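Local coordinates for protein endo-beta-1,4-mannanase (Alicyclobacillus acidocaldarius, PDB 4CD8) that hydrolyses internal beta-1,4-mannosidic linkages of mannan chains as a family GH113 glycoside hydrolase, binding its sugar at the C-terminal end of the strands of a TIM barrel, at residues R260-E263 with A264-A267; D211-P214 with V215-V219; G233-R237 with S238-A242; R290-A293 with S294-G297; Y179-H183 with G184-H188. All blocks are in the same frame, centred on the assembly; numbering follows the deposited sequence. Where two conformers were deposited one is given.

Contact 1 (R260-E263 with A264-A267); sequences RFYE and AMFA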
loop_
_atom_site.group_PDB
_atom_site.type_symbol
_atom_site.label_atom_id
_atom_site.label_comp_id
_atom_site.label_asym_id
_atom_site.label_seq_id
_atom_site.Cartn_x
_atom_site.Cartn_y
_atom_site.Cartn_z
ATOM N N ARG A 260 -7.610 9.546 17.393
ATOM C CA ARG A 260 -7.507 8.506 18.436
ATOM C C ARG A 260 -6.831 7.258 17.854
ATOM O O ARG A 260 -5.991 6.644 18.506
ATOM C CB ARG A 260 -8.873 8.134 19.053
ATOM C CG ARG A 260 -9.465 9.176 19.996
ATOM C CD ARG A 260 -10.800 8.725 20.608
ATOM N NE ARG A 260 -11.972 8.804 19.709
ATOM C CZ ARG A 260 -12.770 9.879 19.550
ATOM N NH1 ARG A 260 -12.526 11.030 20.187
ATOM N NH2 ARG A 260 -13.800 9.815 18.714
ATOM N N PHE A 261 -7.185 6.891 16.621
ATOM C CA PHE A 261 -6.506 5.759 15.974
ATOM C C PHE A 261 -5.004 6.012 15.871
ATOM O O PHE A 261 -4.211 5.136 16.239
ATOM C CB PHE A 261 -7.062 5.493 14.594
ATOM C CG PHE A 261 -6.295 4.463 13.841
ATOM C CD1 PHE A 261 -6.581 3.124 14.002
ATOM C CD2 PHE A 261 -5.250 4.833 12.993
ATOM C CE1 PHE A 261 -5.851 2.158 13.316
ATOM C CE2 PHE A 261 -4.508 3.875 12.321
ATOM C CZ PHE A 261 -4.811 2.528 12.467
ATOM N N TYR A 262 -4.615 7.181 15.355
ATOM C CA TYR A 262 -3.161 7.484 15.172
ATOM C C TYR A 262 -2.449 7.533 16.525
ATOM O O TYR A 262 -1.357 6.962 16.687
ATOM C CB TYR A 262 -2.962 8.788 14.377
ATOM C CG TYR A 262 -3.018 8.560 12.869
ATOM C CD1 TYR A 262 -1.876 8.173 12.152
ATOM C CD2 TYR A 262 -4.204 8.684 12.170
ATOM C CE1 TYR A 262 -1.930 7.953 10.795
ATOM C CE2 TYR A 262 -4.284 8.461 10.815
ATOM C CZ TYR A 262 -3.151 8.082 10.123
ATOM O OH TYR A 262 -3.221 7.860 8.785
ATOM N N GLU A 263 -3.073 8.157 17.525
ATOM C CA GLU A 263 -2.487 8.162 18.885
ATOM C C GLU A 263 -2.241 6.735 19.397
ATOM O O GLU A 263 -1.120 6.422 19.898
ATOM C CB GLU A 263 -3.345 8.976 19.858
ATOM C CG GLU A 263 -3.348 10.461 19.537
ATOM C CD GLU A 263 -2.093 11.221 19.981
ATOM O OE1 GLU A 263 -1.055 10.608 20.284
ATOM O OE2 GLU A 263 -2.145 12.469 20.014
ATOM N N ALA A 264 -3.224 5.853 19.215
ATOM C CA ALA A 264 -3.102 4.477 19.716
ATOM C C ALA A 264 -1.996 3.703 19.014
ATOM O O ALA A 264 -1.247 2.954 19.651
ATOM C CB ALA A 264 -4.422 3.726 19.594
ATOM N N MET A 265 -1.918 3.880 17.703
ATOM C CA MET A 265 -0.895 3.238 16.913
ATOM C C MET A 265 0.498 3.714 17.331
ATOM O O MET A 265 1.365 2.879 17.635
ATOM C CB MET A 265 -1.134 3.503 15.431
ATOM C CG MET A 265 0.019 3.009 14.587
ATOM S SD MET A 265 -0.291 3.312 12.864
ATOM C CE MET A 265 0.079 5.050 12.739
ATOM N N PHE A 266 0.719 5.024 17.360
ATOM C CA PHE A 266 2.025 5.558 17.770
ATOM C C PHE A 266 2.366 5.177 19.196
ATOM O O PHE A 266 3.529 4.814 19.468
ATOM C CB PHE A 266 2.111 7.065 17.581
ATOM C CG PHE A 266 2.069 7.505 16.125
ATOM C CD1 PHE A 266 2.904 6.936 15.175
ATOM C CD2 PHE A 266 1.206 8.494 15.717
ATOM C CE1 PHE A 266 2.881 7.370 13.848
ATOM C CE2 PHE A 266 1.179 8.923 14.407
ATOM C CZ PHE A 266 2.004 8.356 13.467
ATOM N N ALA A 267 1.383 5.152 20.098
ATOM C CA ALA A 267 1.680 4.773 21.491
ATOM C C ALA A 267 2.121 3.323 21.581
ATOM O O ALA A 267 3.001 2.972 22.402
ATOM C CB ALA A 267 0.470 4.997 22.398
#
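Tyr262 sets its ring carbon CG anti to the carbonyl carbon (chi1 -85°), while Met265 sends CG off opposite its own backbone N (chi1 172°), and the two side chains then run side by side out of helix 255-268, one of the helices that wrap the TIM barrel. Met265 stays extended as far as SD and bends only at its last torsion (chi3 78°), which swings the methyl CE back to within 3.7 Å of CD1 of Tyr262. The same methyl lies above one face of the Phe266 ring, offset toward the rim. Phe266 in turn leads with CE2, which meets the edge of the Tyr262 ring close to its plane, 3.9 Å from CD1. One methyl therefore touches both aromatic rings.

Phe261, one turn before Met265, completes the group. SD stands 5.3 Å from the centroid of the Phe261 ring, a Met-aromatic contact of oblique geometry, and CD2 of Phe261 lies over a face of Tyr262. These residues form the inward side of the helix, with Met265 resting on Val232 and Tyr278 of the barrel strands and Tyr262 reaching Ala306 and Val310 of helix 305-317. On the outer side, Arg260 pairs with Glu257.

The backbone carries four successive i to i+4 hydrogen bonds. The bond from Phe266 N to Tyr262 O, 2.9 Å long, is nearly straight. That carbonyl is also where the Phe266 ring leans: CD2 of Phe266 lies 3.1 Å from Tyr262 O.

Contact 2 (D211-P214 with V215-V219); sequences DRVP and VLREV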
loop_
_atom_site.group_PDB
_atom_site.type_symbol
_atom_site.label_atom_id
_atom_site.label_comp_id
_atom_site.label_asym_id
_atom_site.label_seq_id
_atom_site.Cartn_x
_atom_site.Cartn_y
_atom_site.Cartn_z
ATOM N N ASP A 211 -1.591 -5.619 22.009
ATOM C CA ASP A 211 -1.492 -7.088 22.022
ATOM C C ASP A 211 -0.893 -7.665 20.738
ATOM O O ASP A 211 -0.378 -8.769 20.750
ATOM C CB ASP A 211 -2.859 -7.757 22.256
ATOM C CG ASP A 211 -3.351 -7.641 23.713
ATOM O OD1 ASP A 211 -2.536 -7.302 24.600
ATOM O OD2 ASP A 211 -4.557 -7.890 23.964
ATOM N N ARG A 212 -0.979 -6.922 19.644
ATOM C CA ARG A 212 -0.454 -7.384 18.362
ATOM C C ARG A 212 1.037 -7.187 18.162
ATOM O O ARG A 212 1.671 -7.944 17.399
ATOM C CB ARG A 212 -1.186 -6.672 17.220
ATOM C CG ARG A 212 -0.849 -7.180 15.818
ATOM C CD ARG A 212 -1.223 -8.640 15.628
ATOM N NE ARG A 212 -0.923 -9.136 14.279
ATOM C CZ ARG A 212 -0.817 -10.430 13.936
ATOM N NH1 ARG A 212 -0.940 -11.410 14.826
ATOM N NH2 ARG A 212 -0.571 -10.747 12.672
ATOM N N VAL A 213 1.594 -6.175 18.810
ATOM C CA VAL A 213 2.985 -5.819 18.652
ATOM C C VAL A 213 3.945 -6.998 18.864
ATOM O O VAL A 213 4.848 -7.182 18.045
ATOM C CB VAL A 213 3.353 -4.605 19.547
ATOM C CG1 VAL A 213 4.849 -4.389 19.564
ATOM C CG2 VAL A 213 2.696 -3.339 19.012
ATOM N N PRO A 214 3.721 -7.833 19.900
ATOM C CA PRO A 214 4.698 -8.904 20.096
ATOM C C PRO A 214 4.806 -9.865 18.943
ATOM O O PRO A 214 5.914 -10.348 18.628
ATOM C CB PRO A 214 4.193 -9.622 21.355
ATOM C CG PRO A 214 3.428 -8.590 22.099
ATOM C CD PRO A 214 2.814 -7.703 21.053
ATOM N N VAL A 215 3.691 -10.133 18.271
ATOM C CA VAL A 215 3.726 -11.045 17.143
ATOM C C VAL A 215 4.448 -10.391 15.959
ATOM O O VAL A 215 5.200 -11.045 15.257
ATOM C CB VAL A 215 2.321 -11.491 16.727
ATOM C CG1 VAL A 215 2.398 -12.329 15.450
ATOM C CG2 VAL A 215 1.688 -12.280 17.855
ATOM N N LEU A 216 4.249 -9.093 15.768
ATOM C CA LEU A 216 4.930 -8.378 14.703
ATOM C C LEU A 216 6.444 -8.432 14.926
ATOM O O LEU A 216 7.213 -8.710 13.975
ATOM C CB LEU A 216 4.454 -6.935 14.624
ATOM C CG LEU A 216 2.970 -6.724 14.315
ATOM C CD1 LEU A 216 2.625 -5.239 14.348
ATOM C CD2 LEU A 216 2.568 -7.321 12.982
ATOM N N ARG A 217 6.857 -8.187 16.175
ATOM C CA ARG A 217 8.286 -8.297 16.506
ATOM C C ARG A 217 8.786 -9.695 16.204
ATOM O O ARG A 217 9.873 -9.886 15.584
ATOM C CB ARG A 217 8.513 -7.949 17.972
ATOM C CG ARG A 217 9.960 -8.037 18.434
ATOM C CD ARG A 217 10.174 -7.527 19.859
ATOM N NE ARG A 217 8.987 -7.681 20.675
ATOM C CZ ARG A 217 8.273 -6.695 21.213
ATOM N NH1 ARG A 217 8.602 -5.417 21.081
ATOM N NH2 ARG A 217 7.204 -7.009 21.923
ATOM N N GLU A 218 8.035 -10.690 16.650
ATOM C CA GLU A 218 8.440 -12.087 16.445
ATOM C C GLU A 218 8.565 -12.484 14.991
ATOM O O GLU A 218 9.453 -13.239 14.609
ATOM C CB GLU A 218 7.499 -13.035 17.201
ATOM C CG GLU A 218 7.544 -12.796 18.709
ATOM C CD GLU A 218 6.274 -13.184 19.476
ATOM O OE1 GLU A 218 5.373 -13.850 18.919
ATOM O OE2 GLU A 218 6.184 -12.826 20.675
ATOM N N VAL A 219 7.671 -11.974 14.158
ATOM C CA VAL A 219 7.731 -12.255 12.730
ATOM C C VAL A 219 8.984 -11.629 12.126
ATOM O O VAL A 219 9.737 -12.300 11.393
ATOM C CB VAL A 219 6.476 -11.706 12.009
ATOM C CG1 VAL A 219 6.677 -11.713 10.486
ATOM C CG2 VAL A 219 5.244 -12.531 12.366
HETATM O O HOH W 1 7.650 -10.093 21.028
#
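Arg212 reaches forward one turn to lie against Val215 and Leu216 on helix 209-223, the helical arm of the beta-alpha-beta unit that joins strands 197-201 and 227-232 of the barrel. The apolar contacts come from its bent chain (chi2 62°). Val215 puts CG1 over one face of the guanidinium, 3.5 Å from Arg212 NH1, while the Leu216 side chain crosses the aliphatic part at about a right angle, the two CG atoms of Arg212 and Leu216 being 4.1 Å apart.

The charged contacts lead to the loop after strand 176-182. NH2 of Arg212 makes salt bridges to Glu186 OE1 and Glu187 OE1, and NE is hydrogen-bonded to Tyr204 OH. A leucine in its place would probably leave those two glutamates without their shared cation and Val215 without the flat group it covers. Arg217 NH1 forms a salt bridge to Glu272.

In the backbone, the helix is kinked at Pro214, whose N has no hydrogen to give to the turn before. Arg212 O receives Leu216 N at 3.3 Å and, weakly, Val215 N as well. The bond from Arg217 N to Val213 O is shorter, at 2.9 Å.

A water bridges Arg217 and the backbone of Pro214. Arg217 has a chi3 of 28°, away from the staggered positions, and its NH2 comes within 3.6 Å of Pro214 CA. The water, in the plane of that guanidinium at its edge, accepts from Arg217 NE at 2.8 Å and donates to Pro214 O at 3.0 Å, an oxygen that already holds Glu218 N.

Contact 3 (G233-R237 with S238-A242); sequences GCPSR and SGSGA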
loop_
_atom_site.group_PDB
_atom_site.type_symbol
_atom_site.label_atom_id
_atom_site.label_comp_id
_atom_site.label_asym_id
_atom_site.label_seq_id
_atom_site.Cartn_x
_atom_site.Cartn_y
_atom_site.Cartn_z
ATOM N N GLY A 233 -4.043 3.310 8.421
ATOM C CA GLY A 233 -4.813 4.533 8.488
ATOM C C GLY A 233 -6.200 4.246 8.990
ATOM O O GLY A 233 -6.525 3.104 9.351
ATOM N N CYS A 234 -7.001 5.296 9.035
ATOM C CA CYS A 234 -8.347 5.215 9.586
ATOM C C CYS A 234 -9.152 6.379 9.019
ATOM O O CYS A 234 -8.660 7.508 8.971
ATOM C CB CYS A 234 -8.290 5.304 11.107
ATOM S SG CYS A 234 -9.859 5.118 11.982
ATOM N N PRO A 235 -10.401 6.118 8.611
ATOM C CA PRO A 235 -11.265 7.222 8.196
ATOM C C PRO A 235 -11.675 8.112 9.350
ATOM O O PRO A 235 -11.766 7.658 10.490
ATOM C CB PRO A 235 -12.519 6.532 7.637
ATOM C CG PRO A 235 -12.155 5.106 7.461
ATOM C CD PRO A 235 -11.064 4.819 8.458
ATOM N N SER A 236 -11.923 9.378 9.039
ATOM C CA SER A 236 -12.494 10.304 10.017
ATOM C C SER A 236 -14.016 10.150 10.063
ATOM O O SER A 236 -14.765 11.057 9.685
ATOM C CB SER A 236 -12.062 11.724 9.683
ATOM O OG SER A 236 -12.257 11.978 8.319
ATOM N N ARG A 237 -14.435 8.980 10.541
ATOM C CA ARG A 237 -15.846 8.668 10.755
ATOM C C ARG A 237 -16.027 8.022 12.123
ATOM O O ARG A 237 -15.101 7.339 12.665
ATOM C CB ARG A 237 -16.367 7.706 9.689
ATOM C CG ARG A 237 -16.193 8.194 8.270
ATOM C CD ARG A 237 -16.854 7.213 7.318
ATOM N NE ARG A 237 -16.798 7.686 5.946
ATOM C CZ ARG A 237 -17.561 7.217 4.962
ATOM N NH1 ARG A 237 -18.454 6.265 5.196
ATOM N NH2 ARG A 237 -17.438 7.709 3.744
ATOM N N SER A 238 -17.202 8.246 12.680
ATOM C CA SER A 238 -17.537 7.740 13.984
ATOM C C SER A 238 -17.425 6.221 14.038
ATOM O O SER A 238 -17.876 5.532 13.121
ATOM C CB SER A 238 -18.973 8.163 14.352
ATOM O OG SER A 238 -19.143 8.103 15.739
ATOM N N GLY A 239 -16.791 5.716 15.100
ATOM C CA GLY A 239 -16.635 4.270 15.305
ATOM C C GLY A 239 -15.554 3.597 14.449
ATOM O O GLY A 239 -15.255 2.410 14.635
ATOM N N SER A 240 -14.981 4.340 13.507
ATOM C CA SER A 240 -14.046 3.746 12.535
ATOM C C SER A 240 -12.794 3.118 13.154
ATOM O O SER A 240 -12.196 2.203 12.558
ATOM C CB SER A 240 -13.628 4.758 11.454
ATOM O OG SER A 240 -14.640 4.923 10.454
ATOM N N GLY A 241 -12.406 3.569 14.340
ATOM C CA GLY A 241 -11.178 3.007 14.964
ATOM C C GLY A 241 -11.325 1.552 15.370
ATOM O O GLY A 241 -10.319 0.871 15.611
ATOM N N ALA A 242 -12.584 1.086 15.465
ATOM C CA ALA A 242 -12.913 -0.331 15.697
ATOM C C ALA A 242 -12.825 -1.167 14.404
ATOM O O ALA A 242 -12.654 -2.385 14.465
ATOM C CB ALA A 242 -14.307 -0.468 16.316
#
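Arg237 and Ser240 close a type II beta turn, with Gly239 at its third position taking the positive phi (77°) that such a turn needs, and the chain doubles back so that the runs before and after it point 161° apart. Ser240 N gives its hydrogen to Arg237 O at 3.1 Å, arriving well above the carbonyl plane and off its lone pairs. Just before the turn, Ser236 is the centre of an inverse gamma turn.

Ser240 is the side chain that fills the bend. Its CB sits 3.2 Å from Arg237 O, and OG, lying opposite the carbonyl carbon (chi1 -78°), comes up beside Arg237 CB at 3.4 Å. The Pro235 ring presents CB and CG to that same hydroxyl oxygen, each 3.9 Å from Ser240 OG. Cys234 SG packs on Ser240, 3.7 Å from its C and hardly farther from its CB, with Gly241 N close by. Beyond CB the Arg237 chain stretches away from the turn.

The loop leaves strand 227-232, which carries the inhibitor-pocket residue Glu231, and passes into a 3-10 turn at 240-242. The Pro235 side chain, about 7 Å from the bound inhibitor, touches Tyr299, also of that pocket. Behind the loop stands helix 255-268: Glu257 OE2 takes Gly241 N, and Gln258 NE2 holds Cys234 O.

Contact 4 (R290-A293 with S294-G297); sequences REAA and SEDG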
loop_
_atom_site.group_PDB
_atom_site.type_symbol
_atom_site.label_atom_id
_atom_site.label_comp_id
_atom_site.label_asym_id
_atom_site.label_seq_id
_atom_site.Cartn_x
_atom_site.Cartn_y
_atom_site.Cartn_z
ATOM N N ARG A 290 -7.998 22.890 2.859
ATOM C CA ARG A 290 -7.878 22.619 4.288
ATOM C C ARG A 290 -9.159 22.882 5.066
ATOM O O ARG A 290 -9.513 22.096 5.934
ATOM C CB ARG A 290 -6.770 23.468 4.899
ATOM C CG ARG A 290 -5.438 23.373 4.180
ATOM C CD ARG A 290 -4.387 24.061 5.029
ATOM N NE ARG A 290 -4.290 23.286 6.238
ATOM C CZ ARG A 290 -3.326 22.417 6.523
ATOM N NH1 ARG A 290 -2.269 22.234 5.735
ATOM N NH2 ARG A 290 -3.417 21.756 7.654
ATOM N N GLU A 291 -9.840 23.988 4.751
ATOM C CA GLU A 291 -11.056 24.345 5.476
ATOM C C GLU A 291 -12.188 23.320 5.302
ATOM O O GLU A 291 -13.108 23.260 6.139
ATOM C CB GLU A 291 -11.531 25.756 5.089
ATOM C CG GLU A 291 -11.854 25.992 3.613
ATOM C CD GLU A 291 -13.166 25.384 3.133
ATOM O OE1 GLU A 291 -14.097 25.181 3.962
ATOM O OE2 GLU A 291 -13.257 25.117 1.913
ATOM N N ALA A 292 -12.120 22.515 4.237
ATOM C CA ALA A 292 -13.168 21.529 3.960
ATOM C C ALA A 292 -12.917 20.204 4.679
ATOM O O ALA A 292 -13.693 19.251 4.529
ATOM C CB ALA A 292 -13.307 21.305 2.453
ATOM N N ALA A 293 -11.831 20.137 5.456
ATOM C CA ALA A 293 -11.427 18.889 6.156
ATOM C C ALA A 293 -12.508 18.392 7.115
ATOM O O ALA A 293 -12.700 17.181 7.305
ATOM C CB ALA A 293 -10.117 19.132 6.921
ATOM N N SER A 294 -13.241 19.342 7.708
ATOM C CA SER A 294 -14.337 19.043 8.679
ATOM C C SER A 294 -15.537 18.295 8.042
ATOM O O SER A 294 -16.336 17.665 8.761
ATOM C CB SER A 294 -14.807 20.317 9.454
ATOM O OG SER A 294 -15.176 21.435 8.620
ATOM N N GLU A 295 -15.693 18.401 6.718
ATOM C CA GLU A 295 -16.770 17.696 5.999
ATOM C C GLU A 295 -16.256 16.425 5.367
ATOM O O GLU A 295 -17.019 15.723 4.714
ATOM C CB GLU A 295 -17.414 18.587 4.913
ATOM C CG GLU A 295 -18.229 19.738 5.456
ATOM C CD GLU A 295 -17.356 20.764 6.143
ATOM O OE1 GLU A 295 -16.476 21.340 5.455
ATOM O OE2 GLU A 295 -17.554 21.000 7.363
ATOM N N ASP A 296 -14.968 16.135 5.560
ATOM C CA ASP A 296 -14.364 14.959 4.925
ATOM C C ASP A 296 -14.306 13.724 5.841
ATOM O O ASP A 296 -13.712 13.765 6.930
ATOM C CB ASP A 296 -12.985 15.320 4.409
ATOM C CG ASP A 296 -12.388 14.219 3.545
ATOM O OD1 ASP A 296 -12.639 14.206 2.329
ATOM O OD2 ASP A 296 -11.687 13.351 4.092
ATOM N N GLY A 297 -14.883 12.616 5.364
ATOM C CA GLY A 297 -14.991 11.386 6.124
ATOM C C GLY A 297 -13.974 10.328 5.652
ATOM O O GLY A 297 -14.062 9.141 6.037
#
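Glu295 curls back over Ala292 in a short 3-10 run of the loop between strand 275-283 and helix 305-317. A bend at chi2 (68°) folds its carboxylate over the preceding turn, and the two oxygens are then put to different uses. OE1 faces the earlier residue, 3.6 Å from Ala292 CA, whereas OE2 turns to its neighbour Ser294, whose OG donates to it at 2.7 Å on the syn side, 35° out of the carboxylate plane. Ser294 manages this with OG tucked between its backbone N and carbonyl carbon (chi1 53°), a position that also leaves OG 3.7 Å from Glu291 O. Glu291, Ser294 and Glu295 all touch a crystal neighbour, which may favour this arrangement.

Asp296 is oriented the other way. Its CB heads in toward the turn, 3.5 Å from Ala293 O, but the carboxylate swings off to Ser298 and Lys304.

The backbone shows the tight 3-10 pattern. Glu295 N bonds to Ala292 O at 3.1 Å, and Asp296 N to Ala293 O at 3.0 Å. Both donors stand well above the planes of their carbonyls, as is common when a bond spans three residues rather than four.

Two like charges lie near each other without touching, Glu291 OE1 and Glu295 OE1 being 4.8 Å apart. The serine hydroxyl probably offsets part of the negative charge on Glu295. The turn probably relies mainly on its backbone bonds, and Lys304, salt-bridged to Asp296 OD2, is likely to offset that charge.

Contact 5 (Y179-H183 with G184-H188); sequences YNCNH and GREEH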
loop_
_atom_site.group_PDB
_atom_site.type_symbol
_atom_site.label_atom_id
_atom_site.label_comp_id
_atom_site.label_asym_id
_atom_site.label_seq_id
_atom_site.Cartn_x
_atom_site.Cartn_y
_atom_site.Cartn_z
ATOM N N TYR A 179 6.418 -7.373 -0.268
ATOM C CA TYR A 179 5.036 -7.876 -0.469
ATOM C C TYR A 179 4.276 -7.375 0.741
ATOM O O TYR A 179 4.743 -7.490 1.866
ATOM C CB TYR A 179 5.022 -9.420 -0.479
ATOM C CG TYR A 179 3.615 -9.945 -0.450
ATOM C CD1 TYR A 179 2.826 -9.812 -1.582
ATOM C CD2 TYR A 179 3.084 -10.525 0.660
ATOM C CE1 TYR A 179 1.510 -10.239 -1.569
ATOM C CE2 TYR A 179 1.769 -10.967 0.682
ATOM C CZ TYR A 179 1.003 -10.802 -0.437
ATOM O OH TYR A 179 -0.278 -11.222 -0.383
ATOM N N ASN A 180 3.071 -6.858 0.496
ATOM C CA ASN A 180 2.183 -6.279 1.498
ATOM C C ASN A 180 1.095 -7.274 1.803
ATOM O O ASN A 180 0.163 -7.444 0.988
ATOM C CB ASN A 180 1.688 -4.959 0.862
ATOM C CG ASN A 180 0.522 -4.252 1.539
ATOM O OD1 ASN A 180 0.118 -3.247 0.970
ATOM N ND2 ASN A 180 0.050 -4.667 2.705
ATOM N N CYS A 181 1.172 -7.957 2.941
ATOM C CA CYS A 181 0.108 -8.892 3.324
ATOM C C CYS A 181 -1.002 -8.153 4.059
ATOM O O CYS A 181 -0.833 -7.024 4.482
ATOM C CB CYS A 181 0.624 -10.060 4.171
ATOM S SG CYS A 181 1.192 -9.582 5.789
ATOM N N ASN A 182 -2.130 -8.818 4.207
ATOM C CA ASN A 182 -3.179 -8.246 5.062
ATOM C C ASN A 182 -2.833 -8.308 6.557
ATOM O O ASN A 182 -2.072 -9.154 6.991
ATOM C CB ASN A 182 -4.451 -8.996 4.813
ATOM C CG ASN A 182 -5.679 -8.211 5.225
ATOM O OD1 ASN A 182 -5.663 -6.989 5.248
ATOM N ND2 ASN A 182 -6.734 -8.924 5.528
ATOM N N HIS A 183 -3.410 -7.423 7.358
ATOM C CA HIS A 183 -3.330 -7.592 8.810
ATOM C C HIS A 183 -3.766 -9.010 9.202
ATOM O O HIS A 183 -4.699 -9.598 8.603
ATOM C CB HIS A 183 -4.185 -6.546 9.552
ATOM C CG HIS A 183 -5.617 -6.532 9.135
ATOM N ND1 HIS A 183 -6.558 -7.321 9.752
ATOM C CD2 HIS A 183 -6.265 -5.857 8.160
ATOM C CE1 HIS A 183 -7.739 -7.115 9.186
ATOM N NE2 HIS A 183 -7.590 -6.224 8.223
ATOM N N GLY A 184 -3.052 -9.571 10.189
ATOM C CA GLY A 184 -3.288 -10.938 10.608
ATOM C C GLY A 184 -2.631 -12.006 9.761
ATOM O O GLY A 184 -2.781 -13.202 10.066
ATOM N N ARG A 185 -1.912 -11.594 8.700
ATOM C CA ARG A 185 -1.249 -12.591 7.826
ATOM C C ARG A 185 0.244 -12.557 7.920
ATOM O O ARG A 185 0.907 -13.395 7.270
ATOM C CB ARG A 185 -1.633 -12.420 6.359
ATOM C CG ARG A 185 -3.148 -12.598 6.089
ATOM C CD ARG A 185 -3.546 -14.078 6.159
ATOM N NE ARG A 185 -2.792 -14.866 5.175
ATOM C CZ ARG A 185 -2.669 -16.191 5.174
ATOM N NH1 ARG A 185 -3.290 -16.951 6.073
ATOM N NH2 ARG A 185 -1.968 -16.778 4.207
ATOM N N GLU A 186 0.770 -11.647 8.727
ATOM C CA GLU A 186 2.234 -11.462 8.826
ATOM C C GLU A 186 2.935 -12.752 9.167
ATOM O O GLU A 186 3.986 -13.068 8.572
ATOM C CB GLU A 186 2.585 -10.363 9.854
ATOM C CG GLU A 186 2.148 -8.957 9.453
ATOM C CD GLU A 186 0.780 -8.548 10.008
ATOM O OE1 GLU A 186 -0.053 -9.434 10.265
ATOM O OE2 GLU A 186 0.581 -7.339 10.192
ATOM N N GLU A 187 2.364 -13.515 10.079
ATOM C CA GLU A 187 2.984 -14.754 10.535
ATOM C C GLU A 187 2.672 -15.946 9.630
ATOM O O GLU A 187 3.253 -17.004 9.781
ATOM C CB GLU A 187 2.627 -15.060 12.013
ATOM C CG GLU A 187 1.158 -15.382 12.295
ATOM C CD GLU A 187 0.311 -14.154 12.571
ATOM O OE1 GLU A 187 0.319 -13.229 11.746
ATOM O OE2 GLU A 187 -0.400 -14.120 13.606
ATOM N N HIS A 188 1.793 -15.761 8.641
ATOM C CA HIS A 188 1.337 -16.866 7.822
ATOM C C HIS A 188 1.982 -16.985 6.435
ATOM O O HIS A 188 1.987 -18.075 5.830
ATOM C CB HIS A 188 -0.170 -16.767 7.690
ATOM C CG HIS A 188 -0.878 -17.049 8.967
ATOM N ND1 HIS A 188 -1.565 -16.088 9.674
ATOM C CD2 HIS A 188 -0.992 -18.185 9.679
ATOM C CE1 HIS A 188 -2.104 -16.633 10.750
ATOM N NE2 HIS A 188 -1.778 -17.905 10.773
#
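Glu186 folds back over Cys181 and the turn that follows strand 176-182, a strand of the TIM barrel. Its CB stands 4.4 Å from Cys181 SG, and CG comes closer, at 3.8 Å from the same sulfur. An unusual chi2 of 94° then turns CD above the bend, near Asn182 O. At the tip OE1 lies 3.9 Å from Asn182 O and takes a weak hydrogen bond from Gly184 N at 3.0 Å, besides meeting Arg212. OE2 passes by His183 CA and is hydrogen-bonded to the hydroxyls of Tyr204 and Ser200.

The bend itself is a type II beta turn from Asn182 to Arg185, closed by Arg185 N to Asn182 O at 3.0 Å. Gly184 holds its third position with phi 82°, where a side chain would be jammed against the preceding carbonyl. Underneath, Arg185 packs CB on Cys181 CB at 3.9 Å and CG toward Asn182 CB, before its guanidinium runs off to Glu156.

With an alanine in place of Glu186, Arg212 would probably keep just one of its two carboxylate mates, the Tyr204 and Ser200 hydroxyls would lose a partner, and the Gly184 N-H its weak bond.

Asn182 lies about 5 Å from the bound inhibitor, side chain to ligand. A buried carboxylate with this many polar partners is likely to stay ionised, and through its salt bridge to Arg212 it ties the turn beside the sugar site to helix 209-223.

Contacts 1 and 2 both lie along outer helices of the barrel, yet contact 1 turns an aromatic and sulfur side inward, whereas contact 2 mixes apolar cover with arginines that look to acidic partners. Contacts 3 and 4 are turns in loops, the latter largely 3-10, and contact 5 is the turn leaving strand 176-182. Contact 4 is the surface one, acidic and furthest from the centre of the chain; the other four are partly buried, contact 5 being the most central. Contact 2 meets contact 5 through charge, while contact 3 touches contact 1 by packing of Phe261 on Cys234 and contact 4 by probable hydrogen bonds from Ser236 and Arg237. Contacts 2 and 4 are well separated, with centres about 35 Å apart.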